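Long-range contacts in pseudouridylate synthase RPUSD4, mitochondrial (Homo sapiens, PDB 5UBA), which isomerises uridine to pseudouridine in mitochondrial RNAs, including a site in the 16S ribosomal RNA needed to assemble a functional mitochondrial ribosome: residues 117-122 against 187-192; 205-210 against 217-222; 212-217 against 226-231; 247-252 against 276-281. One frame throughout, in Å; residues are numbered along the deposited sequence.

Contact 1 (117-122 against 187-192); sequences AITVHV and ALVELQ
Thr119 holds OG1 between its backbone N and carbonyl carbon (chi1 61°), which lowers the hydroxyl onto CB of Ala187, 3.5 Å from OG1, and sends CG2 beside the backbone N toward Val189. There the two side chains cross at about a right angle, CG2 of Thr119 lying 3.8 Å from CG2 of Val189. The same hydroxyl turns back on its own chain and donates to His121 O, 2.9 Å from OG1 and almost in line with the carbonyl, a bond that probably steadies the chain where it leaves the strand. A valine in its place would probably keep the packing on Val189 but take this donor from His121 O and let this bend move more easily. The backbones themselves pair as antiparallel strands: Ala117 and Val189 exchange two hydrogen bonds, as do Thr119 and Ala187, with Val189 N to Ala117 O the shortest at 2.8 Å. Ile118 and Leu188 form the non-hydrogen-bonded pair between them and face helix 277-285, where both meet Phe279. On the other face, Ala117 CB rests 3.9 Å from Leu191 CD1, and Thr119 and Leu191 reach Leu205 of helix 200-209. This antiparallel pair, with a helix packed on each face, belongs to the core of the pseudouridine synthase catalytic domain of the RluA family.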
# COMPACT_ATOMS: atom_id res chain seq x y z
N ALA A 117 -3.61 5.22 5.02
CA ALA A 117 -2.30 5.37 5.64
C ALA A 117 -2.40 6.30 6.83
O ALA A 117 -3.22 7.21 6.86
CB ALA A 117 -1.30 5.93 4.66
N ILE A 118 -1.55 6.06 7.82
CA ILE A 118 -1.32 7.06 8.87
C ILE A 118 -0.08 7.82 8.49
O ILE A 118 0.95 7.22 8.16
CB ILE A 118 -1.11 6.41 10.24
CG1 ILE A 118 -2.36 5.65 10.64
CG2 ILE A 118 -0.75 7.50 11.28
CD1 ILE A 118 -2.23 4.99 12.01
N THR A 119 -0.18 9.14 8.54
CA THR A 119 0.92 10.02 8.20
C THR A 119 1.37 10.79 9.40
O THR A 119 0.59 11.07 10.31
CB THR A 119 0.59 11.02 7.05
OG1 THR A 119 -0.49 11.87 7.44
CG2 THR A 119 0.20 10.26 5.79
N VAL A 120 2.65 11.08 9.39
CA VAL A 120 3.29 11.98 10.32
C VAL A 120 3.05 13.37 9.68
O VAL A 120 3.33 13.57 8.50
CB VAL A 120 4.79 11.65 10.39
CG1 VAL A 120 5.54 12.67 11.25
CG2 VAL A 120 4.99 10.22 10.88
N HIS A 121 2.49 14.30 10.42
CA HIS A 121 2.06 15.58 9.89
C HIS A 121 0.78 15.41 9.09
O HIS A 121 0.46 14.32 8.57
CB HIS A 121 3.12 16.31 9.03
CG HIS A 121 4.49 16.28 9.62
ND1 HIS A 121 4.77 16.72 10.90
CD2 HIS A 121 5.67 15.86 9.11
CE1 HIS A 121 6.05 16.56 11.15
NE2 HIS A 121 6.63 16.04 10.08
N VAL A 122 0.08 16.52 8.96
CA VAL A 122 -1.25 16.56 8.35
C VAL A 122 -1.15 17.21 6.98
O VAL A 122 -0.73 18.38 6.88
CB VAL A 122 -2.23 17.36 9.23
CG1 VAL A 122 -3.62 17.38 8.61
CG2 VAL A 122 -2.26 16.82 10.66
N ALA A 187 -2.31 12.21 10.76
CA ALA A 187 -3.53 12.05 10.01
C ALA A 187 -3.78 10.62 9.54
O ALA A 187 -2.84 9.87 9.33
CB ALA A 187 -3.54 12.98 8.83
N LEU A 188 -5.06 10.26 9.43
CA LEU A 188 -5.50 9.08 8.68
C LEU A 188 -5.88 9.61 7.31
O LEU A 188 -6.76 10.50 7.23
CB LEU A 188 -6.68 8.41 9.35
CG LEU A 188 -7.32 7.24 8.58
CD1 LEU A 188 -6.33 6.12 8.33
CD2 LEU A 188 -8.57 6.74 9.31
N VAL A 189 -5.27 9.07 6.26
CA VAL A 189 -5.41 9.62 4.91
C VAL A 189 -5.85 8.51 3.96
O VAL A 189 -5.25 7.44 3.94
CB VAL A 189 -4.10 10.24 4.39
CG1 VAL A 189 -4.29 10.93 3.04
CG2 VAL A 189 -3.49 11.20 5.42
N GLU A 190 -6.90 8.79 3.18
CA GLU A 190 -7.32 7.92 2.09
C GLU A 190 -6.60 8.33 0.82
O GLU A 190 -6.55 9.51 0.47
CB GLU A 190 -8.84 7.99 1.89
CG GLU A 190 -9.40 6.93 0.93
CD GLU A 190 -10.93 6.70 1.08
OE1 GLU A 190 -11.66 7.54 0.47
OE2 GLU A 190 -11.43 5.73 1.77
N LEU A 191 -6.01 7.35 0.14
CA LEU A 191 -5.20 7.58 -1.05
C LEU A 191 -5.76 6.77 -2.19
O LEU A 191 -6.13 5.60 -2.01
CB LEU A 191 -3.79 7.09 -0.77
CG LEU A 191 -3.12 7.70 0.46
CD1 LEU A 191 -1.96 6.87 0.94
CD2 LEU A 191 -2.69 9.11 0.11
N GLN A 192 -5.77 7.37 -3.38
CA GLN A 192 -6.16 6.65 -4.57
C GLN A 192 -5.09 6.89 -5.59
O GLN A 192 -5.10 7.96 -6.24
CB GLN A 192 -7.55 7.06 -5.09
CG GLN A 192 -7.88 6.32 -6.39
CD GLN A 192 -9.26 6.54 -6.93
OE1 GLN A 192 -10.10 7.20 -6.32
NE2 GLN A 192 -9.51 5.98 -8.10

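Contact 2 (205-210 against 217-222); sequences LSFGLD and HKYSDW. With CA (calcium ion), chain E.
Phe207, on the last turns of helix 200-209, lies between Tyr219 and Trp222 of the calcium-binding loop that follows the helix, and the three rings are all turned differently. With CG anti to its carbonyl carbon (chi1 -65°), Phe207 reaches across to the loop. Its CE1 comes over one face of the Trp222 indole, displaced toward the rim, and lies 3.4 Å from Trp222 CZ3. The two planes are inclined at 52°, so the pair is neither a parallel stack nor a T, and CZ2 of Trp222 ends up at the edge of the phenylalanine. From the far part of the Phe207 ring, CE2 touches Tyr219 CD1 at 3.7 Å, the two side chains crossing at about a right angle. Replacing Phe207 by an alanine would probably open a gap beside Tyr219 and leave the exposed Trp222 ring without its contact on the helix, freer to swing. The tyrosine has other supports: CG of Lys218 lies over one of its faces, and its OH is hydrogen-bonded to His199. Ser206 OG donates to Tyr219 O, though the modelled separation is too short for its length to be trusted. On either side of Tyr219 in the sequence the loop turns its carbonyls to the metal, the calcium ion lying 2.3 Å from His217 O and 2.5 Å from Ser220 O; Asn223 and Ala226 complete the protein ligands. A water also binds the calcium and donates a hydrogen bond to Asp221, 2.8 Å from OD2.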
# COMPACT_ATOMS: atom_id res chain seq x y z
N LEU A 205 3.51 11.17 -0.76
CA LEU A 205 3.23 11.68 0.59
C LEU A 205 4.46 12.31 1.25
O LEU A 205 4.38 13.39 1.84
CB LEU A 205 2.68 10.57 1.49
CG LEU A 205 1.20 10.28 1.36
CD1 LEU A 205 0.84 8.98 2.06
CD2 LEU A 205 0.35 11.41 1.93
N SER A 206 5.60 11.62 1.17
CA SER A 206 6.81 12.08 1.87
C SER A 206 7.39 13.31 1.19
O SER A 206 7.59 14.33 1.85
CB SER A 206 7.87 10.99 1.94
OG SER A 206 8.95 11.51 2.69
N PHE A 207 7.64 13.22 -0.11
CA PHE A 207 8.36 14.29 -0.81
C PHE A 207 7.40 15.35 -1.33
O PHE A 207 7.75 16.54 -1.33
CB PHE A 207 9.19 13.69 -1.94
CG PHE A 207 10.29 12.78 -1.47
CD1 PHE A 207 11.29 13.25 -0.64
CD2 PHE A 207 10.34 11.47 -1.87
CE1 PHE A 207 12.31 12.42 -0.20
CE2 PHE A 207 11.36 10.62 -1.44
CZ PHE A 207 12.34 11.09 -0.59
N GLY A 208 6.19 14.98 -1.75
CA GLY A 208 5.23 15.95 -2.26
C GLY A 208 4.50 16.74 -1.19
O GLY A 208 4.24 17.93 -1.34
N LEU A 209 4.13 16.08 -0.10
CA LEU A 209 3.38 16.72 0.97
C LEU A 209 4.13 16.91 2.29
O LEU A 209 3.59 17.47 3.22
CB LEU A 209 2.08 15.93 1.23
CG LEU A 209 1.06 15.92 0.09
CD1 LEU A 209 0.02 14.84 0.26
CD2 LEU A 209 0.38 17.29 0.01
N ASP A 210 5.36 16.40 2.39
CA ASP A 210 6.08 16.38 3.67
C ASP A 210 5.27 15.70 4.79
O ASP A 210 5.29 16.12 5.94
CB ASP A 210 6.49 17.81 4.09
CG ASP A 210 7.48 17.82 5.23
OD1 ASP A 210 8.29 16.88 5.36
OD2 ASP A 210 7.42 18.78 6.04
N HIS A 217 10.64 4.41 7.22
CA HIS A 217 12.03 4.78 7.50
C HIS A 217 12.75 5.18 6.23
O HIS A 217 13.48 6.21 6.21
CB HIS A 217 12.70 3.66 8.26
CG HIS A 217 11.90 3.23 9.43
ND1 HIS A 217 11.59 4.09 10.46
CD2 HIS A 217 11.19 2.10 9.67
CE1 HIS A 217 10.80 3.49 11.32
NE2 HIS A 217 10.52 2.28 10.85
N LYS A 218 12.51 4.44 5.14
CA LYS A 218 13.19 4.67 3.87
C LYS A 218 12.95 6.07 3.32
O LYS A 218 13.88 6.75 2.88
CB LYS A 218 12.74 3.62 2.84
CG LYS A 218 13.33 3.81 1.45
CD LYS A 218 12.90 2.72 0.48
CE LYS A 218 13.58 1.39 0.75
NZ LYS A 218 13.00 0.36 -0.15
N TYR A 219 11.70 6.52 3.35
CA TYR A 219 11.36 7.79 2.73
C TYR A 219 11.25 8.99 3.67
O TYR A 219 10.80 10.05 3.23
CB TYR A 219 10.12 7.58 1.86
CG TYR A 219 10.39 6.69 0.66
CD1 TYR A 219 11.30 7.07 -0.33
CD2 TYR A 219 9.75 5.47 0.49
CE1 TYR A 219 11.54 6.27 -1.44
CE2 TYR A 219 9.98 4.67 -0.60
CZ TYR A 219 10.86 5.06 -1.58
OH TYR A 219 11.10 4.25 -2.67
N SER A 220 11.70 8.85 4.92
CA SER A 220 11.64 9.93 5.91
C SER A 220 12.99 10.62 6.17
O SER A 220 14.07 9.97 6.19
CB SER A 220 11.08 9.41 7.23
OG SER A 220 9.73 8.99 7.11
N ASP A 221 12.92 11.94 6.37
CA ASP A 221 14.04 12.76 6.82
C ASP A 221 15.23 12.79 5.87
O ASP A 221 16.36 13.07 6.31
CB ASP A 221 14.45 12.33 8.25
CG ASP A 221 13.25 12.13 9.15
OD1 ASP A 221 12.47 13.09 9.34
OD2 ASP A 221 13.04 11.00 9.65
N TRP A 222 14.98 12.58 4.58
CA TRP A 222 16.04 12.61 3.56
C TRP A 222 17.24 11.74 3.92
O TRP A 222 18.40 12.11 3.66
CB TRP A 222 16.46 14.06 3.30
CG TRP A 222 15.30 14.93 2.93
CD1 TRP A 222 14.51 15.64 3.78
CD2 TRP A 222 14.76 15.13 1.61
NE1 TRP A 222 13.52 16.29 3.08
CE2 TRP A 222 13.65 16.00 1.75
CE3 TRP A 222 15.12 14.69 0.33
CZ2 TRP A 222 12.89 16.44 0.64
CZ3 TRP A 222 14.36 15.13 -0.77
CH2 TRP A 222 13.26 15.99 -0.60
CA CA E . 14.86 7.78 7.17
O HOH W 1 15.07 9.14 9.04

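Contact 3 (212-217 against 226-231); sequences PILGDH and APQKLS. With CA (calcium ion), chain E.
Ile213 O is gripped by two N-H groups from opposite faces of its plane: NE2 of Gln228, 2.9 Å from Ile213 O and well above the carbonyl plane, and Asp216 N, which closes the type II turn of Ile213 to Asp216. The Gln228 chain runs out extended, CG anti to its backbone N (chi1 178°), and lays the amide against this turn. OE1 takes the N-H of Gly215 at 2.8 Å from Gly215 N, so both ends of the amide are used and its flip is settled; NE2 also bonds Ser220 OG. Gly215 sits at the turn position where a side chain would strike the preceding carbonyl. At the other end of the glutamine, its backbone N points at ND1 of His217, 2.9 Å away, nearly straight (177°) and in the ring plane. ND1 is therefore an acceptor, consistent with NE2 of the same ring serving Ile248 O as donor. Next door, His217 O and Ala226 O come within 3.3 Å of each other because both bind the calcium ion, whose positive charge probably offsets the repulsion between the two oxygens. Apolar packing is slight, Leu214 CD1 lying 4.2 Å from Leu230 CD1. The whole arrangement spans the loop between helices 200-209 and 232-238. Pro212 and Leu214 bond through their backbones to strand 112-120, and Asp216 makes a salt bridge to Arg202 on helix 200-209.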
# COMPACT_ATOMS: atom_id res chain seq x y z
N PRO A 212 5.26 11.97 5.57
CA PRO A 212 5.58 10.55 5.34
C PRO A 212 4.67 9.62 6.13
O PRO A 212 4.17 9.95 7.21
CB PRO A 212 7.02 10.41 5.81
CG PRO A 212 7.22 11.54 6.76
CD PRO A 212 6.32 12.66 6.33
N ILE A 213 4.46 8.44 5.58
CA ILE A 213 3.69 7.44 6.29
C ILE A 213 4.42 7.02 7.57
O ILE A 213 5.65 6.90 7.57
CB ILE A 213 3.44 6.24 5.36
CG1 ILE A 213 2.62 6.68 4.13
CG2 ILE A 213 2.74 5.10 6.08
CD1 ILE A 213 2.36 5.58 3.16
N LEU A 214 3.65 6.78 8.63
CA LEU A 214 4.17 6.28 9.89
C LEU A 214 4.90 4.96 9.63
O LEU A 214 4.32 4.05 9.02
CB LEU A 214 3.06 6.06 10.90
CG LEU A 214 3.46 5.52 12.28
CD1 LEU A 214 4.38 6.48 13.02
CD2 LEU A 214 2.22 5.26 13.09
N GLY A 215 6.15 4.87 10.06
CA GLY A 215 6.94 3.68 9.83
C GLY A 215 7.74 3.68 8.56
O GLY A 215 8.42 2.72 8.30
N ASP A 216 7.65 4.75 7.76
CA ASP A 216 8.38 4.79 6.50
C ASP A 216 9.81 5.29 6.72
O ASP A 216 10.13 6.43 6.42
CB ASP A 216 7.66 5.62 5.44
CG ASP A 216 8.15 5.30 4.05
OD1 ASP A 216 9.26 4.72 3.91
OD2 ASP A 216 7.40 5.56 3.09
N HIS A 217 10.64 4.41 7.22
CA HIS A 217 12.03 4.78 7.50
C HIS A 217 12.75 5.18 6.23
O HIS A 217 13.48 6.21 6.21
CB HIS A 217 12.70 3.66 8.26
CG HIS A 217 11.90 3.23 9.43
ND1 HIS A 217 11.59 4.09 10.46
CD2 HIS A 217 11.19 2.10 9.67
CE1 HIS A 217 10.80 3.49 11.32
NE2 HIS A 217 10.52 2.28 10.85
N ALA A 226 18.32 5.84 7.92
CA ALA A 226 17.99 6.25 9.27
C ALA A 226 16.52 5.99 9.61
O ALA A 226 15.63 6.14 8.75
CB ALA A 226 18.32 7.72 9.44
N PRO A 227 16.25 5.63 10.87
CA PRO A 227 14.86 5.48 11.31
C PRO A 227 14.09 6.79 11.25
O PRO A 227 14.67 7.89 11.40
CB PRO A 227 14.98 5.01 12.76
CG PRO A 227 16.37 4.55 12.92
CD PRO A 227 17.20 5.35 11.97
N GLN A 228 12.80 6.70 10.96
CA GLN A 228 11.95 7.88 10.94
C GLN A 228 12.01 8.65 12.26
O GLN A 228 11.89 8.06 13.33
CB GLN A 228 10.52 7.43 10.65
CG GLN A 228 9.50 8.52 10.62
CD GLN A 228 8.15 7.98 10.21
OE1 GLN A 228 7.54 7.17 10.92
NE2 GLN A 228 7.68 8.42 9.06
N LYS A 229 12.20 9.96 12.17
CA LYS A 229 12.23 10.84 13.34
C LYS A 229 10.81 11.22 13.74
O LYS A 229 10.04 11.72 12.91
CB LYS A 229 13.06 12.10 13.05
CG LYS A 229 14.50 11.80 12.63
N LEU A 230 10.45 10.92 14.98
CA LEU A 230 9.13 11.21 15.53
C LEU A 230 9.30 12.16 16.71
O LEU A 230 10.33 12.14 17.41
CB LEU A 230 8.47 9.92 15.99
CG LEU A 230 8.15 8.94 14.85
CD1 LEU A 230 7.58 7.66 15.46
CD2 LEU A 230 7.18 9.53 13.83
N SER A 231 8.28 12.99 16.92
CA SER A 231 8.29 13.99 17.97
C SER A 231 8.17 13.32 19.33
O SER A 231 7.72 12.18 19.44
CB SER A 231 7.15 15.00 17.78
OG SER A 231 5.89 14.49 18.19
CA CA E . 14.86 7.78 7.17
O HOH W 1 15.07 9.14 9.04

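Contact 4 (247-252 against 276-281); sequences YIPLHL and PRFFVH
Phe278 drives the edge of its ring into the face of His251, and it does so from a torsion rare within helices but possible here in the first turn: CG lies between the backbone N and the carbonyl carbon (chi1 78°). It is part of the first turn of helix 277-285, with Pro276 at the N-cap, and this turn packs on the loop leading into strand 252-259 through a small aromatic cluster of His251, Phe278 and Phe279. The edge-to-face geometry is clear: the planes stand at 76°, the centroids are 5.1 Å apart, and CE1 of Phe278 is poised over the centre of the imidazole. The same corner of the phenylalanine meets Pro249, whose CG is 3.6 Å from Phe278 CE1, and Leu250 O approaches the ring at its edge, 3.5 Å from CE1 of Phe278. Tyr43 adds a further edge-to-face partner to Phe278. What fixes the imidazole is polar: NE2 is hydrogen-bonded to Ser282 OG, one turn further along the helix, while His251 ND1 gives a weak, bent bond to Pro249 O at 2.8 Å. His251 thus ties loop and helix together although no hydrogen bond joins 247-252 and 276-281 directly. The loop continues into Leu252, whose side chain lies about 6 Å from that of Asp83, the probable catalytic aspartate. Phe279 lies obliquely to the histidine, presenting one face to CD2 of His251, and its CE2 sits 3.7 Å from His251 O.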
# COMPACT_ATOMS: atom_id res chain seq x y z
N TYR A 247 11.66 -0.02 14.67
CA TYR A 247 10.85 -1.23 14.60
C TYR A 247 9.38 -0.97 14.34
O TYR A 247 8.58 -1.92 14.27
CB TYR A 247 11.03 -2.09 15.86
CG TYR A 247 12.50 -2.28 16.19
CD1 TYR A 247 13.37 -2.85 15.29
CD2 TYR A 247 13.01 -1.87 17.42
CE1 TYR A 247 14.72 -3.03 15.59
CE2 TYR A 247 14.36 -2.00 17.72
CZ TYR A 247 15.20 -2.59 16.81
OH TYR A 247 16.55 -2.73 17.09
N ILE A 248 9.00 0.30 14.20
CA ILE A 248 7.63 0.64 13.84
C ILE A 248 7.42 0.18 12.38
O ILE A 248 8.20 0.55 11.50
CB ILE A 248 7.37 2.14 13.93
CG1 ILE A 248 7.49 2.62 15.38
CG2 ILE A 248 6.00 2.52 13.39
CD1 ILE A 248 7.59 4.11 15.53
N PRO A 249 6.36 -0.61 12.14
CA PRO A 249 6.06 -1.03 10.76
C PRO A 249 5.48 0.10 9.92
O PRO A 249 4.87 1.03 10.45
CB PRO A 249 5.01 -2.10 10.92
CG PRO A 249 4.29 -1.70 12.16
CD PRO A 249 5.37 -1.18 13.07
N LEU A 250 5.62 -0.01 8.62
CA LEU A 250 4.85 0.87 7.72
C LEU A 250 3.35 0.70 7.98
O LEU A 250 2.89 -0.40 8.27
CB LEU A 250 5.15 0.52 6.28
CG LEU A 250 4.69 1.54 5.23
CD1 LEU A 250 5.51 2.83 5.27
CD2 LEU A 250 4.77 0.88 3.87
N HIS A 251 2.60 1.80 7.89
CA HIS A 251 1.15 1.83 8.07
C HIS A 251 0.50 2.20 6.73
O HIS A 251 0.01 3.32 6.54
CB HIS A 251 0.73 2.82 9.16
CG HIS A 251 1.06 2.35 10.55
ND1 HIS A 251 2.35 2.12 10.97
CD2 HIS A 251 0.26 2.11 11.60
CE1 HIS A 251 2.32 1.74 12.24
NE2 HIS A 251 1.07 1.70 12.64
N LEU A 252 0.45 1.23 5.83
CA LEU A 252 -0.15 1.39 4.49
C LEU A 252 -0.99 0.17 4.15
O LEU A 252 -0.45 -0.92 3.98
CB LEU A 252 0.93 1.62 3.44
CG LEU A 252 0.44 1.78 1.99
CD1 LEU A 252 -0.48 2.98 1.85
CD2 LEU A 252 1.61 1.93 1.04
N PRO A 276 -5.48 -3.96 9.80
CA PRO A 276 -4.76 -4.86 10.71
C PRO A 276 -4.80 -4.34 12.14
O PRO A 276 -4.88 -3.14 12.36
CB PRO A 276 -3.32 -4.87 10.19
CG PRO A 276 -3.29 -4.03 8.97
CD PRO A 276 -4.59 -3.33 8.80
N ARG A 277 -4.75 -5.25 13.10
CA ARG A 277 -4.83 -4.85 14.50
C ARG A 277 -3.74 -3.83 14.89
O ARG A 277 -4.02 -2.89 15.65
CB ARG A 277 -4.82 -6.08 15.40
CG ARG A 277 -6.16 -6.81 15.39
CD ARG A 277 -7.26 -6.00 16.05
N PHE A 278 -2.52 -3.95 14.35
CA PHE A 278 -1.46 -2.98 14.67
C PHE A 278 -1.81 -1.55 14.24
O PHE A 278 -1.46 -0.56 14.88
CB PHE A 278 -0.09 -3.38 14.14
CG PHE A 278 0.13 -3.14 12.67
CD1 PHE A 278 0.67 -1.94 12.21
CD2 PHE A 278 -0.13 -4.14 11.76
CE1 PHE A 278 0.90 -1.74 10.85
CE2 PHE A 278 0.08 -3.93 10.39
CZ PHE A 278 0.61 -2.73 9.96
N PHE A 279 -2.47 -1.47 13.10
CA PHE A 279 -2.87 -0.19 12.53
C PHE A 279 -4.00 0.39 13.36
O PHE A 279 -3.98 1.58 13.69
CB PHE A 279 -3.25 -0.46 11.04
CG PHE A 279 -3.42 0.77 10.14
CD1 PHE A 279 -4.25 1.85 10.47
CD2 PHE A 279 -2.81 0.77 8.90
CE1 PHE A 279 -4.42 2.92 9.58
CE2 PHE A 279 -3.00 1.82 8.01
CZ PHE A 279 -3.80 2.88 8.35
N VAL A 280 -4.98 -0.44 13.71
CA VAL A 280 -6.06 -0.04 14.62
C VAL A 280 -5.49 0.52 15.94
O VAL A 280 -5.97 1.56 16.44
CB VAL A 280 -7.02 -1.19 14.91
CG1 VAL A 280 -8.05 -0.79 15.96
CG2 VAL A 280 -7.74 -1.62 13.63
N HIS A 281 -4.48 -0.16 16.47
CA HIS A 281 -3.84 0.25 17.73
C HIS A 281 -3.19 1.61 17.58
O HIS A 281 -3.43 2.50 18.40
CB HIS A 281 -2.80 -0.79 18.16
CG HIS A 281 -2.15 -0.48 19.47
ND1 HIS A 281 -2.81 -0.61 20.68
CD2 HIS A 281 -0.91 -0.05 19.77
CE1 HIS A 281 -1.99 -0.27 21.66
NE2 HIS A 281 -0.83 0.07 21.13

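Following the chain, strand 112-120 leads into an excursion rich in strands that returns at 186-193, where contact 1 closes the longest of the loops. Helix 200-209 comes next, and contacts 2 and 3 cross on the loop after it: contact 3 opens before contact 2 has closed, and they share His217 and wrap the same calcium ion. Contact 4 then closes a separate loop, with strands 252-259 and 269-272 between its ends, and brings in helix 277-285. Further pairs join the pieces. His121 of contact 1 packs on Asp210 of contact 2, Asp221 OD2 of contact 2 meets Lys229 N of contact 3, and Leu214 O of contact 3 meets His251 N of contact 4.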